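Local coordinates for protein S100-A5 (Homo sapiens, PDB 6WN7) that binds calcium, zinc and copper ions as a homodimeric EF-hand protein of the S100 family, with calcium and copper competing for the same sites, at residues B[38-43]-B[73-78]; B[60-63]-B[69-72]. The protein carries 2 engineered substitutions. All blocks are in the same frame, centred on the assembly; numbering follows the deposited sequence.

Contact 1: B[38-43]-B[73-78]; sequences KELIKK and KEYSVF. With CA (calcium ion), chain L.
The hydrophobic core shared by the paired EF-hands of this S100 subunit is where Leu-40 and Ile-41, on the exiting helix of the first hand (34-44), meet Tyr-75 and Phe-78, on the exiting helix of the second (72-93). The backbones stay well apart: the CA atoms of Ile-41 and Phe-78 are 10.5 Å from each other, so side chains alone bridge the gap. Tyr-75 is modelled in two conformers; in the one described here, Leu-40 reaches it with one methyl, CD1 of Leu-40 lying 3.9 Å from CE1 of Tyr-75, and the two side chains run at roughly right angles. In this conformer the tyrosine ring also meets those of Phe-19 and Phe-72.

One turn further along helix 72-93, Phe-78 offers the far end of its ring to Ile-41. The ring is carried there by a CG set opposite the backbone N (chi1 -176°). On the other side, the ethyl branch of Ile-41 is stretched out (chi2 171°) and meets the ring with two carbons: CG1 is 3.9 Å from CE2 of Phe-78, and CD1 is 4.0 Å from its CZ. Leu-58 of helix 52-62 touches both Ile-41 and Phe-78, so a third helix joins the cluster. With an alanine at Ile-41, both carbons of that ethyl branch are gone, which would probably open a gap beside CE2 and CZ of Phe-78 and give the ring more freedom to shift.

The first turn of helix 72-93 also serves the metal, through a residue that takes no part in the packing on 38-43. Glu-74, the twelfth and last residue of the second EF-hand loop, has its backbone N bonded by Asp-71 OD1. Its carboxylate grips the calcium ion with both oxygens, OE1 of Glu-74 at 2.5 Å from the metal and OE2 at 2.6 Å.

Contact 2: B[60-63]-B[69-72]; sequences KSLD and EIDF. With CA (calcium ion), chain L.
The chain leaves helical geometry at Asp-63, just past helix 52-62, and comes back beside itself at Ile-70, where the two CA atoms are 5.8 Å apart. Both belong to the calcium loop of the second EF-hand, which starts at Asp-63, and both sides of the contact supply ligands. Asp-63 gives a single carboxylate oxygen, OD1, at 2.3 Å from the calcium ion, while Glu-69 gives its backbone O, also at 2.3 Å. The aspartate CG stands opposite its own N (chi1 -172°), which turns the carboxylate to the metal; OD2 is then held by the backbone N of Gln-68. Water 1, Asn-65, Asp-67 and Glu-74 complete the site.

Next to the metal site the contact is apolar. The delta methyl of Ile-70 fits against the end of the helix, with CD1 3.8 Å from CB of Leu-62 and 3.9 Å from CB of Asp-63. Ile-70 also shares backbone hydrogen bonds with Leu-32 of the first calcium loop, the pairing that couples two EF-hands. The CB of Glu-69 points away from residues 60-63, and OE2 hydrogen-bonds with Thr-31 OG1 of the first calcium site.

OD1 of Asp-63 and O of Glu-69 are only 3.1 Å apart without a proton between them; the shared calcium ion probably offsets the repulsion of two such oxygens, which it holds side by side.

In the fold
From the N terminus the chain passes through helix 7-23 and the first calcium loop before helix 34-44 supplies the earlier half of contact 1. It then crosses to helix 52-62, whose end opens contact 2; that contact closes around only five intervening residues, ahead of helix 72-93. Residues 73-78 then close the wider loop begun at 38-43, so contact 2 is nested inside contact 1. The two meet at the same calcium ion and share water 1, and their centres lie about 9 Å apart. Contact 2 holds the first part of the second calcium loop together; residues 73-78 of contact 1 bring Glu-74, its last ligand, and join the exiting helix to the first hand.

Contact 1: B[38-43]-B[73-78]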
ATOM      1  N   LYS B  38     -10.128 -14.021  -3.975  1.00 12.42           N
ATOM      2  CA  LYS B  38     -11.478 -13.914  -3.437  1.00 13.34           C
ATOM      3  C   LYS B  38     -11.512 -14.202  -1.941  1.00 13.30           C
ATOM      4  O   LYS B  38     -12.239 -13.537  -1.193  1.00 14.31           O
ATOM      5  CB  LYS B  38     -12.395 -14.853  -4.228  1.00 15.84           C
ATOM      6  CG  LYS B  38     -13.801 -14.993  -3.720  1.00 19.73           C
ATOM      7  CD  LYS B  38     -14.579 -15.972  -4.603  1.00 22.78           C
ATOM      8  CE  LYS B  38     -15.290 -17.042  -3.774  1.00 27.82           C
ATOM      9  NZ  LYS B  38     -16.275 -17.888  -4.539  1.00 29.23           N
ATOM     10  N   GLU B  39     -10.731 -15.175  -1.478  1.00 11.06           N
ATOM     11  CA  GLU B  39     -10.713 -15.474  -0.046  1.00 12.08           C
ATOM     12  C   GLU B  39     -10.009 -14.385   0.751  1.00 11.13           C
ATOM     13  O   GLU B  39     -10.431 -14.051   1.860  1.00 13.12           O
ATOM     14  CB  GLU B  39     -10.044 -16.823   0.213  1.00 15.33           C
ATOM     15  CG  GLU B  39     -10.056 -17.274   1.687  1.00 22.25           C
ATOM     16  CD  GLU B  39     -11.464 -17.392   2.325  1.00 28.39           C
ATOM     17  OE1 GLU B  39     -11.533 -17.693   3.541  1.00 30.28           O
ATOM     18  OE2 GLU B  39     -12.493 -17.199   1.630  1.00 29.48           O
ATOM     19  N   LEU B  40      -8.916 -13.840   0.226  1.00 11.84           N
ATOM     20  CA  LEU B  40      -8.301 -12.681   0.852  1.00 11.21           C
ATOM     21  C   LEU B  40      -9.326 -11.564   1.033  1.00 11.81           C
ATOM     22  O   LEU B  40      -9.498 -11.029   2.131  1.00 12.45           O
ATOM     23  CB  LEU B  40      -7.111 -12.235  -0.005  1.00 11.70           C
ATOM     24  CG  LEU B  40      -6.223 -11.104   0.511  1.00 12.94           C
ATOM     25  CD1 LEU B  40      -4.818 -11.141  -0.067  1.00 11.10           C
ATOM     26  CD2 LEU B  40      -6.861  -9.742   0.195  1.00 13.52           C
ATOM     27  N   ILE B  41     -10.031 -11.201  -0.040  1.00 12.63           N
ATOM     28  CA  ILE B  41     -10.963 -10.082   0.048  1.00 12.12           C
ATOM     29  C   ILE B  41     -12.072 -10.402   1.030  1.00 12.15           C
ATOM     30  O   ILE B  41     -12.475  -9.552   1.826  1.00 14.52           O
ATOM     31  CB  ILE B  41     -11.515  -9.742  -1.344  1.00 12.69           C
ATOM     32  CG1 ILE B  41     -10.396  -9.222  -2.230  1.00 13.02           C
ATOM     33  CG2 ILE B  41     -12.610  -8.724  -1.236  1.00 13.67           C
ATOM     34  CD1 ILE B  41     -10.781  -9.078  -3.640  1.00 16.18           C
ATOM     35  N   LYS B  42     -12.584 -11.630   0.987  1.00 11.61           N
ATOM     36  CA  LYS B  42     -13.670 -12.004   1.874  1.00 12.58           C
ATOM     37  C   LYS B  42     -13.264 -11.831   3.329  1.00 12.22           C
ATOM     38  O   LYS B  42     -14.005 -11.257   4.127  1.00 14.64           O
ATOM     39  CB  LYS B  42     -14.086 -13.446   1.595  1.00 13.25           C
ATOM     40  N   LYS B  43     -12.081 -12.302   3.693  1.00 13.62           N
ATOM     41  CA  LYS B  43     -11.708 -12.355   5.097  1.00 12.81           C
ATOM     42  C   LYS B  43     -11.077 -11.068   5.595  1.00 13.07           C
ATOM     43  O   LYS B  43     -11.267 -10.688   6.753  1.00 15.59           O
ATOM     44  CB  LYS B  43     -10.732 -13.509   5.324  1.00 14.52           C
ATOM     45  N   LYS B  73       3.316  -7.482  -7.195  1.00 11.60           N
ATOM     46  CA  LYS B  73       3.290  -6.190  -7.873  1.00 12.58           C
ATOM     47  C   LYS B  73       1.895  -5.853  -8.379  1.00 12.04           C
ATOM     48  O   LYS B  73       1.420  -4.727  -8.220  1.00 13.40           O
ATOM     49  CB  LYS B  73       4.262  -6.200  -9.035  1.00 13.74           C
ATOM     50  CG  LYS B  73       4.125  -5.021  -9.948  1.00 17.67           C
ATOM     51  CD  LYS B  73       5.326  -4.911 -10.849  1.00 21.12           C
ATOM     52  CE  LYS B  73       5.091  -3.863 -11.896  1.00 28.51           C
ATOM     53  NZ  LYS B  73       6.107  -3.912 -12.984  1.00 35.07           N
ATOM     54  N   GLU B  74       1.231  -6.816  -9.013  1.00 14.01           N
ATOM     55  CA  GLU B  74      -0.163  -6.639  -9.413  1.00 12.75           C
ATOM     56  C   GLU B  74      -1.069  -6.407  -8.212  1.00 12.57           C
ATOM     57  O   GLU B  74      -1.971  -5.564  -8.260  1.00 13.08           O
ATOM     58  CB  GLU B  74      -0.617  -7.898 -10.151  1.00 14.58           C
ATOM     59  CG  GLU B  74       0.132  -8.114 -11.455  1.00 16.71           C
ATOM     60  CD  GLU B  74      -0.059  -9.492 -12.084  1.00 14.04           C
ATOM     61  OE1 GLU B  74      -0.259 -10.481 -11.364  1.00 12.87           O
ATOM     62  OE2 GLU B  74       0.012  -9.573 -13.331  1.00 15.17           O
ATOM     63  N   TYR B  75      -0.855  -7.157  -7.121  0.60 12.41           N
ATOM     64  CA  TYR B  75      -1.641  -6.986  -5.895  0.60 12.07           C
ATOM     65  C   TYR B  75      -1.408  -5.625  -5.265  0.60 11.09           C
ATOM     66  O   TYR B  75      -2.282  -5.100  -4.577  0.60 12.53           O
ATOM     67  CB  TYR B  75      -1.290  -8.116  -4.911  0.60 11.68           C
ATOM     68  CG  TYR B  75      -1.492  -7.874  -3.418  0.60 11.86           C
ATOM     69  CD1 TYR B  75      -2.650  -8.301  -2.772  0.60 11.80           C
ATOM     70  CD2 TYR B  75      -0.500  -7.286  -2.642  0.60 11.14           C
ATOM     71  CE1 TYR B  75      -2.836  -8.110  -1.400  0.60 12.04           C
ATOM     72  CE2 TYR B  75      -0.671  -7.090  -1.269  0.60 13.05           C
ATOM     73  CZ  TYR B  75      -1.841  -7.511  -0.642  0.60 13.79           C
ATOM     74  OH  TYR B  75      -2.018  -7.339   0.738  0.60 13.39           O
ATOM     75  N   SER B  76      -0.241  -5.041  -5.479  1.00 12.04           N
ATOM     76  CA  SER B  76       0.021  -3.726  -4.927  1.00 12.59           C
ATOM     77  C   SER B  76      -0.856  -2.650  -5.541  1.00 11.19           C
ATOM     78  O   SER B  76      -1.045  -1.596  -4.923  1.00 11.42           O
ATOM     79  CB  SER B  76       1.481  -3.433  -5.184  1.00 14.42           C
ATOM     80  OG  SER B  76       2.272  -4.435  -4.590  1.00 17.49           O
ATOM     81  N   VAL B  77      -1.376  -2.888  -6.749  1.00 13.40           N
ATOM     82  CA  VAL B  77      -2.285  -1.940  -7.381  1.00 11.15           C
ATOM     83  C   VAL B  77      -3.629  -1.941  -6.669  1.00 12.14           C
ATOM     84  O   VAL B  77      -4.295  -0.906  -6.578  1.00 12.62           O
ATOM     85  CB  VAL B  77      -2.445  -2.271  -8.871  1.00 13.60           C
ATOM     86  CG1 VAL B  77      -3.483  -1.374  -9.494  1.00 13.58           C
ATOM     87  CG2 VAL B  77      -1.139  -2.126  -9.589  1.00 13.99           C
ATOM     88  N   PHE B  78      -4.047  -3.099  -6.161  1.00 12.58           N
ATOM     89  CA  PHE B  78      -5.286  -3.188  -5.396  1.00 12.10           C
ATOM     90  C   PHE B  78      -5.152  -2.449  -4.071  1.00 11.18           C
ATOM     91  O   PHE B  78      -6.021  -1.657  -3.699  1.00 11.28           O
ATOM     92  CB  PHE B  78      -5.647  -4.670  -5.214  1.00 12.23           C
ATOM     93  CG  PHE B  78      -6.964  -4.915  -4.526  1.00 12.89           C
ATOM     94  CD1 PHE B  78      -8.116  -4.284  -4.929  1.00 12.83           C
ATOM     95  CD2 PHE B  78      -7.043  -5.790  -3.464  1.00 13.62           C
ATOM     96  CE1 PHE B  78      -9.291  -4.523  -4.284  1.00 13.16           C
ATOM     97  CE2 PHE B  78      -8.243  -6.025  -2.830  1.00 12.29           C
ATOM     98  CZ  PHE B  78      -9.351  -5.403  -3.243  1.00 11.12           C
TER
HETATM   99 CA    CA L 102      -0.273 -12.129 -13.187  1.00 16.39          CA
HETATM  100  O   HOH W   1       1.762 -12.893 -12.432  1.00 21.10           O

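Contact 2: B[60-63]-B[69-72]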
ATOM      1  N   LYS B  60      -9.095  -9.721 -13.942  1.00 16.41           N
ATOM      2  CA  LYS B  60      -8.632  -9.353 -15.276  1.00 14.34           C
ATOM      3  C   LYS B  60      -7.962  -7.987 -15.304  1.00 14.41           C
ATOM      4  O   LYS B  60      -7.055  -7.767 -16.115  1.00 18.60           O
ATOM      5  CB  LYS B  60      -9.803  -9.352 -16.261  1.00 19.32           C
ATOM      6  N   SER B  61      -8.379  -7.061 -14.446  1.00 17.62           N
ATOM      7  CA  SER B  61      -7.727  -5.754 -14.425  1.00 18.77           C
ATOM      8  C   SER B  61      -6.334  -5.809 -13.789  1.00 17.41           C
ATOM      9  O   SER B  61      -5.446  -5.039 -14.175  1.00 19.67           O
ATOM     10  CB  SER B  61      -8.606  -4.747 -13.693  1.00 17.97           C
ATOM     11  OG  SER B  61      -9.288  -5.378 -12.652  1.00 22.87           O
ATOM     12  N   LEU B  62      -6.120  -6.714 -12.834  1.00 14.75           N
ATOM     13  CA  LEU B  62      -4.871  -6.794 -12.095  1.00 13.03           C
ATOM     14  C   LEU B  62      -3.854  -7.673 -12.780  1.00 12.80           C
ATOM     15  O   LEU B  62      -2.654  -7.451 -12.618  1.00 14.78           O
ATOM     16  CB  LEU B  62      -5.119  -7.393 -10.707  1.00 12.94           C
ATOM     17  CG  LEU B  62      -6.041  -6.634  -9.755  1.00 13.77           C
ATOM     18  CD1 LEU B  62      -6.409  -7.501  -8.577  1.00 15.73           C
ATOM     19  CD2 LEU B  62      -5.385  -5.340  -9.289  1.00 15.42           C
ATOM     20  N   ASP B  63      -4.311  -8.645 -13.561  1.00 12.22           N
ATOM     21  CA  ASP B  63      -3.451  -9.692 -14.108  1.00 12.29           C
ATOM     22  C   ASP B  63      -2.848  -9.240 -15.437  1.00 16.33           C
ATOM     23  O   ASP B  63      -3.180  -9.732 -16.520  1.00 20.39           O
ATOM     24  CB  ASP B  63      -4.225 -10.992 -14.252  1.00 11.32           C
ATOM     25  CG  ASP B  63      -3.345 -12.150 -14.628  1.00 14.17           C
ATOM     26  OD1 ASP B  63      -2.122 -12.013 -14.502  1.00 16.27           O
ATOM     27  OD2 ASP B  63      -3.864 -13.205 -15.054  1.00 17.21           O
ATOM     28  N   GLU B  69      -2.806 -15.395 -12.320  1.00 14.24           N
ATOM     29  CA  GLU B  69      -2.285 -15.291 -10.976  1.00 12.45           C
ATOM     30  C   GLU B  69      -1.994 -13.826 -10.727  1.00 13.28           C
ATOM     31  O   GLU B  69      -1.621 -13.096 -11.644  1.00 14.38           O
ATOM     32  CB  GLU B  69      -0.978 -16.059 -10.839  1.00 14.64           C
ATOM     33  CG  GLU B  69      -1.069 -17.512 -11.197  1.00 17.56           C
ATOM     34  CD  GLU B  69      -1.606 -18.374 -10.066  1.00 18.87           C
ATOM     35  OE1 GLU B  69      -2.114 -19.471 -10.364  1.00 21.02           O
ATOM     36  OE2 GLU B  69      -1.519 -17.962  -8.895  1.00 17.45           O
ATOM     37  N   ILE B  70      -2.154 -13.411  -9.476  1.00 13.14           N
ATOM     38  CA  ILE B  70      -1.879 -12.045  -9.034  1.00 14.72           C
ATOM     39  C   ILE B  70      -0.610 -12.085  -8.200  1.00 10.90           C
ATOM     40  O   ILE B  70      -0.623 -12.596  -7.080  1.00 10.91           O
ATOM     41  CB  ILE B  70      -3.042 -11.476  -8.207  1.00 10.88           C
ATOM     42  CG1 ILE B  70      -4.342 -11.603  -8.990  1.00 15.96           C
ATOM     43  CG2 ILE B  70      -2.788 -10.034  -7.816  1.00 12.33           C
ATOM     44  CD1 ILE B  70      -4.267 -11.051 -10.379  1.00 19.31           C
ATOM     45  N   ASP B  71       0.474 -11.527  -8.720  1.00 11.87           N
ATOM     46  CA  ASP B  71       1.734 -11.453  -7.996  1.00 11.93           C
ATOM     47  C   ASP B  71       1.755 -10.210  -7.115  1.00 11.74           C
ATOM     48  O   ASP B  71       0.839  -9.398  -7.136  1.00 12.65           O
ATOM     49  CB  ASP B  71       2.925 -11.527  -8.957  1.00 14.47           C
ATOM     50  CG  ASP B  71       3.035 -10.329  -9.897  1.00 16.64           C
ATOM     51  OD1 ASP B  71       2.279  -9.355  -9.738  1.00 19.42           O
ATOM     52  OD2 ASP B  71       3.918 -10.362 -10.791  1.00 17.87           O
ATOM     53  N   PHE B  72       2.793 -10.074  -6.299  1.00 11.05           N
ATOM     54  CA  PHE B  72       2.755  -8.980  -5.341  1.00 11.10           C
ATOM     55  C   PHE B  72       2.694  -7.623  -6.034  1.00 11.11           C
ATOM     56  O   PHE B  72       2.078  -6.692  -5.522  1.00 12.11           O
ATOM     57  CB  PHE B  72       3.938  -9.056  -4.387  1.00 11.16           C
ATOM     58  CG  PHE B  72       3.868  -8.046  -3.287  1.00 11.22           C
ATOM     59  CD1 PHE B  72       3.070  -8.262  -2.191  1.00 12.62           C
ATOM     60  CD2 PHE B  72       4.586  -6.872  -3.353  1.00 11.58           C
ATOM     61  CE1 PHE B  72       2.994  -7.333  -1.197  1.00 12.45           C
ATOM     62  CE2 PHE B  72       4.506  -5.946  -2.356  1.00 11.78           C
ATOM     63  CZ  PHE B  72       3.703  -6.173  -1.281  1.00 11.33           C
TER
HETATM   64 CA    CA L 102      -0.273 -12.129 -13.187  1.00 16.39          CA
HETATM   65  O   HOH W   1       1.762 -12.893 -12.432  1.00 21.10           O